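Acyl-CoA dehydrogenase (Slackia heliotrinireducens, PDB 4RM7) belongs to the acyl-CoA dehydrogenase family, whose fold joins helical N- and C-terminal domains through a beta-rich middle domain. Local coordinates at residues Pro29-Ile32 with Ser33-Lys37; Val190-Ala194 with Ala195-Ala199; Glu290-Val293 with Lys294-Asn297. One frame throughout, in Å; residues are numbered along the deposited sequence.

Interaction 1. Residues Pro29-Ile32 with Ser33-Lys37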
ATOM      1  N   PRO A  29     -28.184  17.881  -8.835  1.00 57.15           N
ATOM      2  CA  PRO A  29     -28.220  16.433  -8.604  1.00 59.56           C
ATOM      3  C   PRO A  29     -29.394  15.802  -9.310  1.00 65.60           C
ATOM      4  O   PRO A  29     -29.252  14.731  -9.872  1.00 79.53           O
ATOM      5  CB  PRO A  29     -28.426  16.312  -7.102  1.00 54.60           C
ATOM      6  CG  PRO A  29     -27.804  17.518  -6.547  1.00 54.02           C
ATOM      7  CD  PRO A  29     -28.160  18.528  -7.568  1.00 57.36           C
ATOM      8  N   ALA A  30     -30.544  16.453  -9.286  1.00 61.69           N
ATOM      9  CA  ALA A  30     -31.718  15.896  -9.927  1.00 62.19           C
ATOM     10  C   ALA A  30     -31.553  15.752 -11.425  1.00 62.34           C
ATOM     11  O   ALA A  30     -31.922  14.740 -11.991  1.00 66.19           O
ATOM     12  CB  ALA A  30     -32.931  16.742  -9.612  1.00 57.26           C
ATOM     13  N   SER A  31     -30.981  16.758 -12.065  1.00 58.81           N
ATOM     14  CA  SER A  31     -30.704  16.681 -13.497  1.00 61.28           C
ATOM     15  C   SER A  31     -29.705  15.575 -13.811  1.00 64.95           C
ATOM     16  O   SER A  31     -29.931  14.793 -14.731  1.00 73.78           O
ATOM     17  CB  SER A  31     -30.172  18.004 -14.038  1.00 64.49           C
ATOM     18  OG  SER A  31     -31.204  18.963 -14.173  1.00 73.36           O
ATOM     19  N   ILE A  32     -28.609  15.502 -13.053  1.00 58.06           N
ATOM     20  CA  ILE A  32     -27.574  14.508 -13.347  1.00 58.93           C
ATOM     21  C   ILE A  32     -28.103  13.102 -13.172  1.00 59.30           C
ATOM     22  O   ILE A  32     -27.849  12.228 -13.995  1.00 63.69           O
ATOM     23  CB  ILE A  32     -26.317  14.702 -12.479  1.00 58.80           C
ATOM     24  CG1 ILE A  32     -25.383  15.682 -13.165  1.00 59.57           C
ATOM     25  CG2 ILE A  32     -25.548  13.399 -12.313  1.00 53.61           C
ATOM     26  CD1 ILE A  32     -24.776  16.590 -12.199  1.00 74.00           C
ATOM     27  N   SER A  33     -28.879  12.896 -12.119  1.00 64.89           N
ATOM     28  CA  SER A  33     -29.487  11.593 -11.892  1.00 68.45           C
ATOM     29  C   SER A  33     -30.311  11.139 -13.091  1.00 71.89           C
ATOM     30  O   SER A  33     -30.236   9.984 -13.508  1.00 77.07           O
ATOM     31  CB  SER A  33     -30.355  11.620 -10.649  1.00 67.75           C
ATOM     32  OG  SER A  33     -30.783  10.315 -10.351  1.00 75.76           O
ATOM     33  N   LYS A  34     -31.080  12.053 -13.659  1.00 70.32           N
ATOM     34  CA  LYS A  34     -31.902  11.710 -14.806  1.00 69.99           C
ATOM     35  C   LYS A  34     -31.036  11.461 -16.022  1.00 66.97           C
ATOM     36  O   LYS A  34     -31.313  10.562 -16.805  1.00 71.31           O
ATOM     37  CB  LYS A  34     -32.928  12.815 -15.102  1.00 74.19           C
ATOM     38  CG  LYS A  34     -33.589  12.712 -16.486  1.00 73.11           C
ATOM     39  CD  LYS A  34     -34.630  13.807 -16.697  1.00 74.70           C
ATOM     40  CE  LYS A  34     -35.144  13.804 -18.124  1.00 81.38           C
ATOM     41  NZ  LYS A  34     -35.870  12.530 -18.451  1.00 94.74           N
ATOM     42  N   TRP A  35     -29.986  12.259 -16.187  1.00 71.92           N
ATOM     43  CA  TRP A  35     -29.179  12.175 -17.401  1.00 72.53           C
ATOM     44  C   TRP A  35     -28.330  10.908 -17.385  1.00 76.03           C
ATOM     45  O   TRP A  35     -28.060  10.329 -18.436  1.00 80.15           O
ATOM     46  CB  TRP A  35     -28.313  13.433 -17.563  1.00 63.12           C
ATOM     47  CG  TRP A  35     -29.153  14.658 -17.741  1.00 69.16           C
ATOM     48  CD1 TRP A  35     -30.441  14.697 -18.187  1.00 69.54           C
ATOM     49  CD2 TRP A  35     -28.787  16.017 -17.453  1.00 64.81           C
ATOM     50  NE1 TRP A  35     -30.894  15.990 -18.206  1.00 68.34           N
ATOM     51  CE2 TRP A  35     -29.904  16.822 -17.757  1.00 65.73           C
ATOM     52  CE3 TRP A  35     -27.628  16.631 -16.968  1.00 56.33           C
ATOM     53  CZ2 TRP A  35     -29.899  18.204 -17.592  1.00 64.70           C
ATOM     54  CZ3 TRP A  35     -27.620  18.009 -16.813  1.00 54.43           C
ATOM     55  CH2 TRP A  35     -28.749  18.778 -17.124  1.00 62.15           C
ATOM     56  N   ARG A  36     -27.926  10.482 -16.188  1.00 71.37           N
ATOM     57  CA  ARG A  36     -27.277   9.186 -16.003  1.00 70.14           C
ATOM     58  C   ARG A  36     -28.209   8.086 -16.500  1.00 77.18           C
ATOM     59  O   ARG A  36     -27.785   7.149 -17.169  1.00 85.99           O
ATOM     60  CB  ARG A  36     -26.911   8.948 -14.531  1.00 67.47           C
ATOM     61  CG  ARG A  36     -25.466   9.259 -14.186  1.00 70.17           C
ATOM     62  CD  ARG A  36     -25.063   8.675 -12.836  1.00 77.70           C
ATOM     63  NE  ARG A  36     -24.905   9.700 -11.800  1.00 88.23           N
ATOM     64  CZ  ARG A  36     -23.730  10.162 -11.363  1.00 89.94           C
ATOM     65  NH1 ARG A  36     -22.592   9.690 -11.872  1.00 89.45           N
ATOM     66  NH2 ARG A  36     -23.687  11.098 -10.414  1.00 81.81           N
ATOM     67  N   LYS A  37     -29.490   8.232 -16.181  1.00 77.96           N
ATOM     68  CA  LYS A  37     -30.520   7.282 -16.574  1.00 76.49           C
ATOM     69  C   LYS A  37     -30.777   7.311 -18.084  1.00 82.16           C
ATOM     70  O   LYS A  37     -31.051   6.277 -18.688  1.00 91.65           O
ATOM     71  CB  LYS A  37     -31.804   7.580 -15.795  1.00 84.84           C
ATOM     72  CG  LYS A  37     -33.043   6.806 -16.223  1.00 98.79           C
ATOM     73  CD  LYS A  37     -34.016   7.671 -17.029  1.00101.04           C
ATOM     74  CE  LYS A  37     -34.570   8.842 -16.219  1.00 98.80           C
ATOM     75  NZ  LYS A  37     -35.560   9.642 -17.010  1.00100.92           N
TER

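Interaction 2. Residues Val190-Ala194 with Ala195-Ala199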
ATOM      1  N   VAL A 190     -17.136   6.115 -42.332  1.00 63.05           N
ATOM      2  CA  VAL A 190     -18.121   5.183 -42.869  1.00 55.14           C
ATOM      3  C   VAL A 190     -19.521   5.450 -42.350  1.00 61.86           C
ATOM      4  O   VAL A 190     -19.746   5.453 -41.145  1.00 62.85           O
ATOM      5  CB  VAL A 190     -17.734   3.736 -42.528  1.00 56.74           C
ATOM      6  CG1 VAL A 190     -18.728   2.747 -43.126  1.00 53.08           C
ATOM      7  CG2 VAL A 190     -16.321   3.446 -43.003  1.00 60.04           C
ATOM      8  N   PRO A 191     -20.473   5.683 -43.266  1.00 70.66           N
ATOM      9  CA  PRO A 191     -21.893   5.825 -42.910  1.00 64.96           C
ATOM     10  C   PRO A 191     -22.397   4.583 -42.191  1.00 67.72           C
ATOM     11  O   PRO A 191     -22.100   3.474 -42.634  1.00 72.38           O
ATOM     12  CB  PRO A 191     -22.593   5.983 -44.266  1.00 61.49           C
ATOM     13  CG  PRO A 191     -21.523   6.425 -45.207  1.00 68.99           C
ATOM     14  CD  PRO A 191     -20.246   5.806 -44.715  1.00 72.02           C
ATOM     15  N   ARG A 192     -23.152   4.763 -41.114  1.00 74.26           N
ATOM     16  CA  ARG A 192     -23.633   3.647 -40.306  1.00 73.81           C
ATOM     17  C   ARG A 192     -24.651   2.821 -41.098  1.00 75.53           C
ATOM     18  O   ARG A 192     -24.978   1.688 -40.733  1.00 86.88           O
ATOM     19  CB  ARG A 192     -24.237   4.175 -38.995  1.00 66.03           C
ATOM     20  CG  ARG A 192     -24.844   3.131 -38.068  1.00 67.14           C
ATOM     21  CD  ARG A 192     -23.802   2.401 -37.207  1.00 72.70           C
ATOM     22  NE  ARG A 192     -24.418   1.741 -36.050  1.00 74.61           N
ATOM     23  CZ  ARG A 192     -25.166   0.638 -36.124  1.00 78.47           C
ATOM     24  NH1 ARG A 192     -25.690   0.119 -35.025  1.00 82.89           N
ATOM     25  NH2 ARG A 192     -25.403   0.052 -37.294  1.00 73.73           N
ATOM     26  N   SER A 193     -25.126   3.394 -42.199  1.00 67.30           N
ATOM     27  CA  SER A 193     -26.141   2.772 -43.043  1.00 67.67           C
ATOM     28  C   SER A 193     -25.564   1.792 -44.070  1.00 71.88           C
ATOM     29  O   SER A 193     -26.308   1.048 -44.706  1.00 86.84           O
ATOM     30  CB  SER A 193     -26.936   3.854 -43.770  1.00 70.92           C
ATOM     31  OG  SER A 193     -26.111   4.552 -44.691  1.00 76.74           O
ATOM     32  N   ALA A 194     -24.248   1.810 -44.252  1.00 59.20           N
ATOM     33  CA  ALA A 194     -23.571   0.817 -45.079  1.00 53.31           C
ATOM     34  C   ALA A 194     -23.857  -0.589 -44.564  1.00 59.50           C
ATOM     35  O   ALA A 194     -23.716  -0.859 -43.370  1.00 66.24           O
ATOM     36  CB  ALA A 194     -22.076   1.075 -45.098  1.00 51.82           C
ATOM     37  N   ALA A 195     -24.262  -1.485 -45.453  1.00 58.03           N
ATOM     38  CA  ALA A 195     -24.605  -2.843 -45.051  1.00 56.41           C
ATOM     39  C   ALA A 195     -23.393  -3.547 -44.463  1.00 59.36           C
ATOM     40  O   ALA A 195     -22.261  -3.279 -44.866  1.00 60.55           O
ATOM     41  CB  ALA A 195     -25.155  -3.620 -46.224  1.00 52.86           C
ATOM     42  N   GLY A 196     -23.626  -4.425 -43.486  1.00 60.39           N
ATOM     43  CA  GLY A 196     -22.546  -5.196 -42.884  1.00 50.90           C
ATOM     44  C   GLY A 196     -21.965  -4.622 -41.610  1.00 55.06           C
ATOM     45  O   GLY A 196     -20.960  -5.134 -41.090  1.00 57.96           O
ATOM     46  N   ILE A 197     -22.577  -3.558 -41.094  1.00 58.77           N
ATOM     47  CA  ILE A 197     -22.114  -2.978 -39.825  1.00 54.22           C
ATOM     48  C   ILE A 197     -22.990  -3.450 -38.665  1.00 49.95           C
ATOM     49  O   ILE A 197     -24.195  -3.260 -38.679  1.00 52.77           O
ATOM     50  CB  ILE A 197     -22.109  -1.450 -39.887  1.00 50.03           C
ATOM     51  CG1 ILE A 197     -21.165  -0.985 -40.998  1.00 47.88           C
ATOM     52  CG2 ILE A 197     -21.688  -0.867 -38.548  1.00 54.34           C
ATOM     53  CD1 ILE A 197     -21.095   0.504 -41.157  1.00 48.71           C
ATOM     54  N   TYR A 198     -22.386  -4.083 -37.669  1.00 50.78           N
ATOM     55  CA  TYR A 198     -23.143  -4.603 -36.531  1.00 51.73           C
ATOM     56  C   TYR A 198     -22.662  -3.995 -35.213  1.00 53.30           C
ATOM     57  O   TYR A 198     -21.481  -4.078 -34.864  1.00 52.12           O
ATOM     58  CB  TYR A 198     -23.047  -6.136 -36.486  1.00 49.97           C
ATOM     59  CG  TYR A 198     -23.548  -6.772 -37.755  1.00 51.91           C
ATOM     60  CD1 TYR A 198     -24.843  -7.269 -37.847  1.00 50.15           C
ATOM     61  CD2 TYR A 198     -22.732  -6.848 -38.879  1.00 53.11           C
ATOM     62  CE1 TYR A 198     -25.303  -7.842 -39.026  1.00 51.41           C
ATOM     63  CE2 TYR A 198     -23.180  -7.400 -40.058  1.00 46.98           C
ATOM     64  CZ  TYR A 198     -24.463  -7.894 -40.130  1.00 52.11           C
ATOM     65  OH  TYR A 198     -24.893  -8.446 -41.308  1.00 52.45           O
ATOM     66  N   ALA A 199     -23.574  -3.382 -34.469  1.00 57.56           N
ATOM     67  CA  ALA A 199     -23.174  -2.802 -33.196  1.00 51.79           C
ATOM     68  C   ALA A 199     -23.721  -3.598 -32.013  1.00 54.88           C
ATOM     69  O   ALA A 199     -24.882  -3.993 -31.980  1.00 56.81           O
ATOM     70  CB  ALA A 199     -23.603  -1.360 -33.114  1.00 53.02           C
TER

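Interaction 3. Residues Glu290-Val293 with Lys294-Asn297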
ATOM      1  N   GLU A 290      -4.588  12.192   3.836  1.00 45.15           N
ATOM      2  CA  GLU A 290      -4.151  11.245   2.808  1.00 42.80           C
ATOM      3  C   GLU A 290      -4.813  11.581   1.451  1.00 43.28           C
ATOM      4  O   GLU A 290      -4.158  11.663   0.417  1.00 44.72           O
ATOM      5  CB  GLU A 290      -4.489   9.825   3.245  1.00 43.70           C
ATOM      6  CG  GLU A 290      -3.815   8.770   2.446  1.00 63.27           C
ATOM      7  CD  GLU A 290      -2.418   8.483   2.964  1.00 75.17           C
ATOM      8  OE1 GLU A 290      -2.228   8.463   4.206  1.00 74.42           O
ATOM      9  OE2 GLU A 290      -1.512   8.291   2.122  1.00 77.59           O
HETATM   10  N   MSE A 291      -6.121  11.819   1.482  1.00 43.48           N
HETATM   11  CA  MSE A 291      -6.872  12.229   0.295  1.00 41.67           C
HETATM   12  C   MSE A 291      -6.421  13.575  -0.292  1.00 40.80           C
HETATM   13  O   MSE A 291      -6.297  13.714  -1.507  1.00 43.52           O
HETATM   14  CB  MSE A 291      -8.361  12.293   0.620  1.00 40.15           C
HETATM   15  CG  MSE A 291      -8.977  10.927   0.860  1.00 46.58           C
HETATM   16 SE   MSE A 291     -10.533  10.999   2.033  0.71 47.89          SE
HETATM   17  CE  MSE A 291     -11.948  11.412   0.730  1.00 40.10           C
ATOM     18  N   GLU A 292      -6.189  14.568   0.557  1.00 35.60           N
ATOM     19  CA  GLU A 292      -5.768  15.852   0.044  1.00 34.69           C
ATOM     20  C   GLU A 292      -4.350  15.756  -0.557  1.00 36.93           C
ATOM     21  O   GLU A 292      -4.034  16.468  -1.514  1.00 41.40           O
ATOM     22  CB  GLU A 292      -5.837  16.920   1.135  1.00 37.37           C
ATOM     23  CG  GLU A 292      -5.739  18.360   0.587  1.00 39.27           C
ATOM     24  CD  GLU A 292      -6.889  18.730  -0.381  1.00 42.52           C
ATOM     25  OE1 GLU A 292      -7.995  18.199  -0.231  1.00 53.10           O
ATOM     26  OE2 GLU A 292      -6.702  19.564  -1.291  1.00 51.54           O
ATOM     27  N   VAL A 293      -3.506  14.877  -0.019  1.00 38.85           N
ATOM     28  CA  VAL A 293      -2.182  14.668  -0.601  1.00 40.42           C
ATOM     29  C   VAL A 293      -2.315  14.085  -2.009  1.00 44.22           C
ATOM     30  O   VAL A 293      -1.655  14.531  -2.954  1.00 43.30           O
ATOM     31  CB  VAL A 293      -1.315  13.718   0.222  1.00 35.21           C
ATOM     32  CG1 VAL A 293      -0.141  13.251  -0.613  1.00 33.66           C
ATOM     33  CG2 VAL A 293      -0.829  14.378   1.494  1.00 36.46           C
ATOM     34  N   LYS A 294      -3.177  13.086  -2.146  1.00 39.73           N
ATOM     35  CA  LYS A 294      -3.372  12.481  -3.452  1.00 41.92           C
ATOM     36  C   LYS A 294      -3.947  13.490  -4.448  1.00 47.97           C
ATOM     37  O   LYS A 294      -3.495  13.542  -5.591  1.00 41.98           O
ATOM     38  CB  LYS A 294      -4.258  11.240  -3.343  1.00 32.09           C
ATOM     39  CG  LYS A 294      -3.523  10.105  -2.642  1.00 33.60           C
ATOM     40  CD  LYS A 294      -4.382   8.896  -2.478  1.00 34.82           C
ATOM     41  CE  LYS A 294      -3.688   7.882  -1.600  1.00 39.85           C
ATOM     42  NZ  LYS A 294      -4.551   6.689  -1.359  1.00 46.83           N
ATOM     43  N   LEU A 295      -4.909  14.309  -4.014  1.00 41.95           N
ATOM     44  CA  LEU A 295      -5.494  15.308  -4.909  1.00 33.65           C
ATOM     45  C   LEU A 295      -4.429  16.313  -5.337  1.00 40.47           C
ATOM     46  O   LEU A 295      -4.376  16.717  -6.503  1.00 46.12           O
ATOM     47  CB  LEU A 295      -6.643  16.053  -4.246  1.00 31.36           C
ATOM     48  CG  LEU A 295      -7.953  15.335  -4.008  1.00 36.90           C
ATOM     49  CD1 LEU A 295      -8.865  16.207  -3.151  1.00 33.08           C
ATOM     50  CD2 LEU A 295      -8.571  15.033  -5.370  1.00 38.93           C
ATOM     51  N   THR A 296      -3.589  16.715  -4.383  1.00 35.64           N
ATOM     52  CA  THR A 296      -2.496  17.647  -4.667  1.00 34.45           C
ATOM     53  C   THR A 296      -1.578  17.071  -5.744  1.00 40.37           C
ATOM     54  O   THR A 296      -1.245  17.747  -6.710  1.00 52.08           O
ATOM     55  CB  THR A 296      -1.670  17.970  -3.402  1.00 37.10           C
ATOM     56  OG1 THR A 296      -2.554  18.345  -2.339  1.00 44.46           O
ATOM     57  CG2 THR A 296      -0.704  19.131  -3.664  1.00 31.94           C
ATOM     58  N   ASN A 297      -1.186  15.817  -5.574  1.00 37.63           N
ATOM     59  CA  ASN A 297      -0.306  15.148  -6.523  1.00 39.37           C
ATOM     60  C   ASN A 297      -0.953  15.004  -7.917  1.00 41.53           C
ATOM     61  O   ASN A 297      -0.350  15.348  -8.924  1.00 40.54           O
ATOM     62  CB  ASN A 297       0.120  13.772  -5.965  1.00 39.07           C
ATOM     63  CG  ASN A 297       1.140  13.881  -4.824  1.00 40.71           C
ATOM     64  OD1 ASN A 297       1.788  14.914  -4.648  1.00 45.15           O
ATOM     65  ND2 ASN A 297       1.302  12.801  -4.063  1.00 36.37           N
TER

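Interaction 1. Residues Pro29-Ile32 with Ser33-Lys37
From Ser33 to Arg36 each backbone N-H bonds to the carbonyl oxygen four residues back, on Pro29, Ala30, Ser31 and Ile32, so the two segments are successive turns of one alpha helix. This is helix 29-38, a short helix of the N-terminal helical domain in the acyl-CoA dehydrogenase fold; just ahead of it Thr28 OG1 is hydrogen-bonded to Ser31 N. With CG beside its own backbone N (chi1 -64°), Trp35 lays its indole back along the preceding turn. There Ser31 CB sits 3.6 Å from the centroid of the Trp35 six-membered ring and 16° off its normal, a CH-pi contact over the face. Ser31 O stands over the same side of the indole, above its five-membered part near CG, while also accepting the bond from Trp35 N at 2.9 Å. Leu41 and Pro42 of the following loop pack on the indole too. On another side of the helix Ile32 meets Arg36, whose chain bends at chi3 (-108°) and goes on to touch Arg351, Ser354 and Asp358 of helix 351-362. The two side chains cross at a slant, and the isoleucine touches with its CG2 branch, Ile32 CG2 lying 3.5 Å from Arg36 NH2.

Interaction 2. Residues Val190-Ala194 with Ala195-Ala199
Ala195 continues from Ala194 where two tight turns meet, in the connection between strands 184-191 and 197-202 of the beta-rich middle domain. A type I turn runs from Pro191 to Ala194, and a type II turn from Ala194 to Ile197 follows at once. Gly196 takes the third position of the latter with phi at 96°, a conformation well suited to glycine. Ile197 then points back at the first segment. CG1 stands beside its own backbone N (chi1 -60°) and the chain extends beyond it, which carries Ile197 CD1 to 3.8 Å from Val190 CG1. The same methyl, Ile197 CD1, lies 4.1 Å from Ala194 CB, while the other branch, Ile197 CG2, is 4.1 Å from Arg192 CD. Val215, Phe217 and Val220 of strand 212-221 add to the apolar surroundings of this isoleucine. Past Tyr198, which turns away toward a cation-pi contact with Arg216, Ala199 CB rests by the guanidinium, 3.9 Å from Arg192 CZ. Because Arg192 NH1 is hydrogen-bonded to Glu164 O, the charged end is tied to another loop, and what the arginine gives the turn is packing: no hydrogen bond joins the two segments.

Interaction 3. Residues Glu290-Val293 with Lys294-Asn297
Lys294 folds back over the turn that begins at Glu290, on helix 282-311 of the C-terminal helical domain of the acyl-CoA dehydrogenase fold. Its CG stands beside its own backbone N (chi1 -70°) and the rest of the chain is extended, so the side chain runs back along the helix. Lys294 CB lies 3.7 Å from Met291 O, and Lys294 CG passes 3.5 Å from Glu290 O. Lys294 CD is still near that oxygen, and Lys294 CE reaches the aliphatic part of the glutamate, 4.1 Å from Glu290 CG. At the tip NZ forms a salt bridge with Glu332 of helix 316-341. It does not pair with Glu290: Glu290 OE2 is 4.9 Å from Lys294 NZ, and that carboxylate instead bonds through OE1 to Tyr324 of the second subunit. Glu292 likewise turns to the subunit interface, where OE1 is hydrogen-bonded to Tyr384 of the second subunit, though Glu292 OE1 also lies 3.6 Å from Leu295 CD1. Selenomethionine Met291 packs against helices 234-270 and 316-341. One turn on, Thr296 grips a single carbonyl twice, its OG1 and its backbone N both donating to Glu292 O from opposite faces of the carbonyl plane.

The three contacts fall in the N-terminal, middle and C-terminal family regions and share no helix or strand. Interactions 1 and 3 each lie within a single helix and have main-chain i to i+4 bonds, whereas interaction 2 joins two strands through consecutive turns and relies on apolar packing. Interaction 3 is the buried one, its acidic side chains reaching a second subunit; interaction 2 is at the surface, and interaction 1 is partly buried, neither touching another subunit. Aromatic packing marks interaction 1, and a threonine hydroxyl reinforces the backbone in interaction 3. Interactions 2 and 3 lie on opposite sides of the chain's centre, their own centres about 46 Å apart.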